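RNA 2'-o-ribose methyltransferase (Thermus thermophilus, PDB 1IPA) probably methylates the 2'-hydroxyl of a ribose in RNA, as a knotted methyltransferase of the TrmH (SpoU) family. Local coordinates at residues F29-A34 and A43-E48. Numbering follows the deposited sequence.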
ATOM      1  N   PHE A  29       3.891  13.197   8.749  1.00 26.36           N
ATOM      2  CA  PHE A  29       4.691  12.251   7.989  1.00 25.39           C
ATOM      3  C   PHE A  29       5.219  12.897   6.717  1.00 26.04           C
ATOM      4  O   PHE A  29       4.673  13.893   6.237  1.00 24.38           O
ATOM      5  CB  PHE A  29       3.884  10.975   7.661  1.00 23.21           C
ATOM      6  CG  PHE A  29       2.690  11.208   6.771  1.00 22.53           C
ATOM      7  CD1 PHE A  29       2.713  10.808   5.436  1.00 19.35           C
ATOM      8  CD2 PHE A  29       1.531  11.808   7.270  1.00 22.28           C
ATOM      9  CE1 PHE A  29       1.608  10.998   4.609  1.00 15.93           C
ATOM     10  CE2 PHE A  29       0.416  12.002   6.444  1.00 20.64           C
ATOM     11  CZ  PHE A  29       0.462  11.591   5.108  1.00 17.86           C
ATOM     12  N   LEU A  30       6.294  12.320   6.190  1.00 23.86           N
ATOM     13  CA  LEU A  30       6.938  12.830   5.001  1.00 23.51           C
ATOM     14  C   LEU A  30       6.419  12.145   3.757  1.00 24.61           C
ATOM     15  O   LEU A  30       6.069  10.961   3.775  1.00 24.01           O
ATOM     16  CB  LEU A  30       8.449  12.622   5.105  1.00 23.03           C
ATOM     17  CG  LEU A  30       9.132  13.229   6.332  1.00 21.71           C
ATOM     18  CD1 LEU A  30      10.503  12.602   6.520  1.00 19.85           C
ATOM     19  CD2 LEU A  30       9.224  14.735   6.177  1.00 20.54           C
ATOM     20  N   ILE A  31       6.358  12.905   2.673  1.00 23.16           N
ATOM     21  CA  ILE A  31       5.901  12.366   1.415  1.00 23.22           C
ATOM     22  C   ILE A  31       6.928  12.698   0.335  1.00 25.69           C
ATOM     23  O   ILE A  31       6.986  13.824  -0.157  1.00 28.15           O
ATOM     24  CB  ILE A  31       4.533  12.946   1.032  1.00 21.75           C
ATOM     25  CG1 ILE A  31       3.526  12.696   2.171  1.00 19.31           C
ATOM     26  CG2 ILE A  31       4.061  12.322  -0.272  1.00 17.71           C
ATOM     27  CD1 ILE A  31       2.112  13.251   1.911  1.00 17.71           C
ATOM     28  N   GLU A  32       7.745  11.708  -0.011  1.00 25.79           N
ATOM     29  CA  GLU A  32       8.787  11.849  -1.034  1.00 27.12           C
ATOM     30  C   GLU A  32       8.279  11.528  -2.450  1.00 27.34           C
ATOM     31  O   GLU A  32       7.685  10.472  -2.684  1.00 27.02           O
ATOM     32  CB  GLU A  32       9.970  10.936  -0.679  1.00 24.52           C
ATOM     33  CG  GLU A  32      11.015  10.745  -1.766  1.00 26.11           C
ATOM     34  CD  GLU A  32      12.322  10.122  -1.234  1.00 27.54           C
ATOM     35  OE1 GLU A  32      12.265   9.201  -0.384  1.00 24.60           O
ATOM     36  OE2 GLU A  32      13.410  10.552  -1.678  1.00 28.55           O
ATOM     37  N   GLY A  33       8.508  12.447  -3.384  1.00 26.12           N
ATOM     38  CA  GLY A  33       8.088  12.228  -4.754  1.00 25.67           C
ATOM     39  C   GLY A  33       6.933  13.098  -5.201  1.00 26.56           C
ATOM     40  O   GLY A  33       5.914  13.204  -4.511  1.00 27.18           O
ATOM     41  N   ALA A  34       7.082  13.705  -6.373  1.00 26.22           N
ATOM     42  CA  ALA A  34       6.062  14.582  -6.933  1.00 27.13           C
ATOM     43  C   ALA A  34       4.719  13.898  -7.171  1.00 29.25           C
ATOM     44  O   ALA A  34       3.658  14.506  -6.968  1.00 29.32           O
ATOM     45  CB  ALA A  34       6.563  15.192  -8.227  1.00 27.01           C
ATOM     46  N   ALA A  43      -6.217  13.316  -2.372  1.00 36.72           N
ATOM     47  CA  ALA A  43      -6.950  12.560  -1.357  1.00 37.29           C
ATOM     48  C   ALA A  43      -7.405  13.414  -0.179  1.00 36.46           C
ATOM     49  O   ALA A  43      -8.056  12.916   0.734  1.00 37.92           O
ATOM     50  CB  ALA A  43      -6.099  11.389  -0.848  1.00 36.32           C
ATOM     51  N   GLY A  44      -7.049  14.691  -0.195  1.00 36.65           N
ATOM     52  CA  GLY A  44      -7.452  15.581   0.879  1.00 38.03           C
ATOM     53  C   GLY A  44      -6.434  15.773   1.992  1.00 38.45           C
ATOM     54  O   GLY A  44      -6.718  16.440   2.989  1.00 38.82           O
ATOM     55  N   ILE A  45      -5.251  15.190   1.831  1.00 36.94           N
ATOM     56  CA  ILE A  45      -4.197  15.320   2.834  1.00 36.02           C
ATOM     57  C   ILE A  45      -3.627  16.738   2.841  1.00 36.24           C
ATOM     58  O   ILE A  45      -3.233  17.267   1.797  1.00 36.07           O
ATOM     59  CB  ILE A  45      -3.066  14.302   2.559  1.00 36.09           C
ATOM     60  CG1 ILE A  45      -3.591  12.890   2.810  1.00 36.20           C
ATOM     61  CG2 ILE A  45      -1.868  14.578   3.436  1.00 31.41           C
ATOM     62  CD1 ILE A  45      -2.621  11.816   2.439  1.00 38.26           C
ATOM     63  N   GLU A  46      -3.587  17.350   4.019  1.00 35.83           N
ATOM     64  CA  GLU A  46      -3.066  18.705   4.149  1.00 36.20           C
ATOM     65  C   GLU A  46      -1.550  18.682   4.298  1.00 36.41           C
ATOM     66  O   GLU A  46      -0.990  17.848   5.020  1.00 35.21           O
ATOM     67  CB  GLU A  46      -3.673  19.405   5.367  1.00 38.25           C
ATOM     68  CG  GLU A  46      -5.171  19.172   5.545  1.00 44.02           C
ATOM     69  CD  GLU A  46      -5.756  19.981   6.690  1.00 46.68           C
ATOM     70  OE1 GLU A  46      -5.924  21.207   6.523  1.00 48.90           O
ATOM     71  OE2 GLU A  46      -6.038  19.393   7.760  1.00 47.96           O
ATOM     72  N   LEU A  47      -0.893  19.603   3.601  1.00 35.22           N
ATOM     73  CA  LEU A  47       0.555  19.729   3.640  1.00 36.88           C
ATOM     74  C   LEU A  47       0.920  20.947   4.483  1.00 37.97           C
ATOM     75  O   LEU A  47       0.153  21.902   4.552  1.00 40.43           O
ATOM     76  CB  LEU A  47       1.088  19.908   2.214  1.00 35.42           C
ATOM     77  CG  LEU A  47       1.582  18.683   1.432  1.00 36.08           C
ATOM     78  CD1 LEU A  47       0.839  17.411   1.831  1.00 29.69           C
ATOM     79  CD2 LEU A  47       1.446  18.978  -0.049  1.00 32.61           C
ATOM     80  N   GLU A  48       2.075  20.916   5.137  1.00 38.04           N
ATOM     81  CA  GLU A  48       2.494  22.064   5.937  1.00 38.59           C
ATOM     82  C   GLU A  48       3.715  22.738   5.331  1.00 38.70           C
ATOM     83  O   GLU A  48       3.854  23.959   5.394  1.00 39.73           O
ATOM     84  CB  GLU A  48       2.777  21.652   7.375  1.00 37.54           C
ATOM     85  CG  GLU A  48       1.565  21.071   8.060  1.00 40.32           C
ATOM     86  CD  GLU A  48       1.697  21.057   9.563  1.00 40.13           C
ATOM     87  OE1 GLU A  48       2.773  20.659  10.053  1.00 38.02           O
ATOM     88  OE2 GLU A  48       0.719  21.438  10.246  1.00 41.37           O
TER
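Phe29, on strand 28-32, meets Ile45, in the loop that leads into strand 47-53; the strands are not sheet neighbours and approach through their side chains, a clear case of apolar packing over an intervening strand. The ring presents its edge: Phe29 CZ lies 4.1 Å from Ile45 CD1, near the ring plane, and 4.1 Å from Ile45 CG2, raised to one face, so both branches of the isoleucine reach the ring's far end. The two side chains cross at about a right angle. With Phe29 CG between its backbone N and carbonyl carbon (chi1 64°), the ring swings to the 43-48 side although its CB sets out to one side of the gap.

Looser methyl contacts extend the patch. Ile31 points toward the other segment and, with its chain extended (chi2 179°), delivers CD1 to 4.5 Å from Ile45 CG2 and to 4.4 Å from Leu47 CD1. The backbones stay well apart, Ile31 CA being 9.4 Å from Leu47 CA.

Strand 96-101 fills that interval: it pairs antiparallel with both 28-32 and 47-53, and all four side chains touch its Ala100. Helix 34-42, which links the two segments and ends in a Schellman motif at Gly44, packs against Ile31 and Leu47. Both segments probably belong to the RNA-binding domain, and Phe167, from a loop of the SpoU methylase part, touches Phe29 and Ile45.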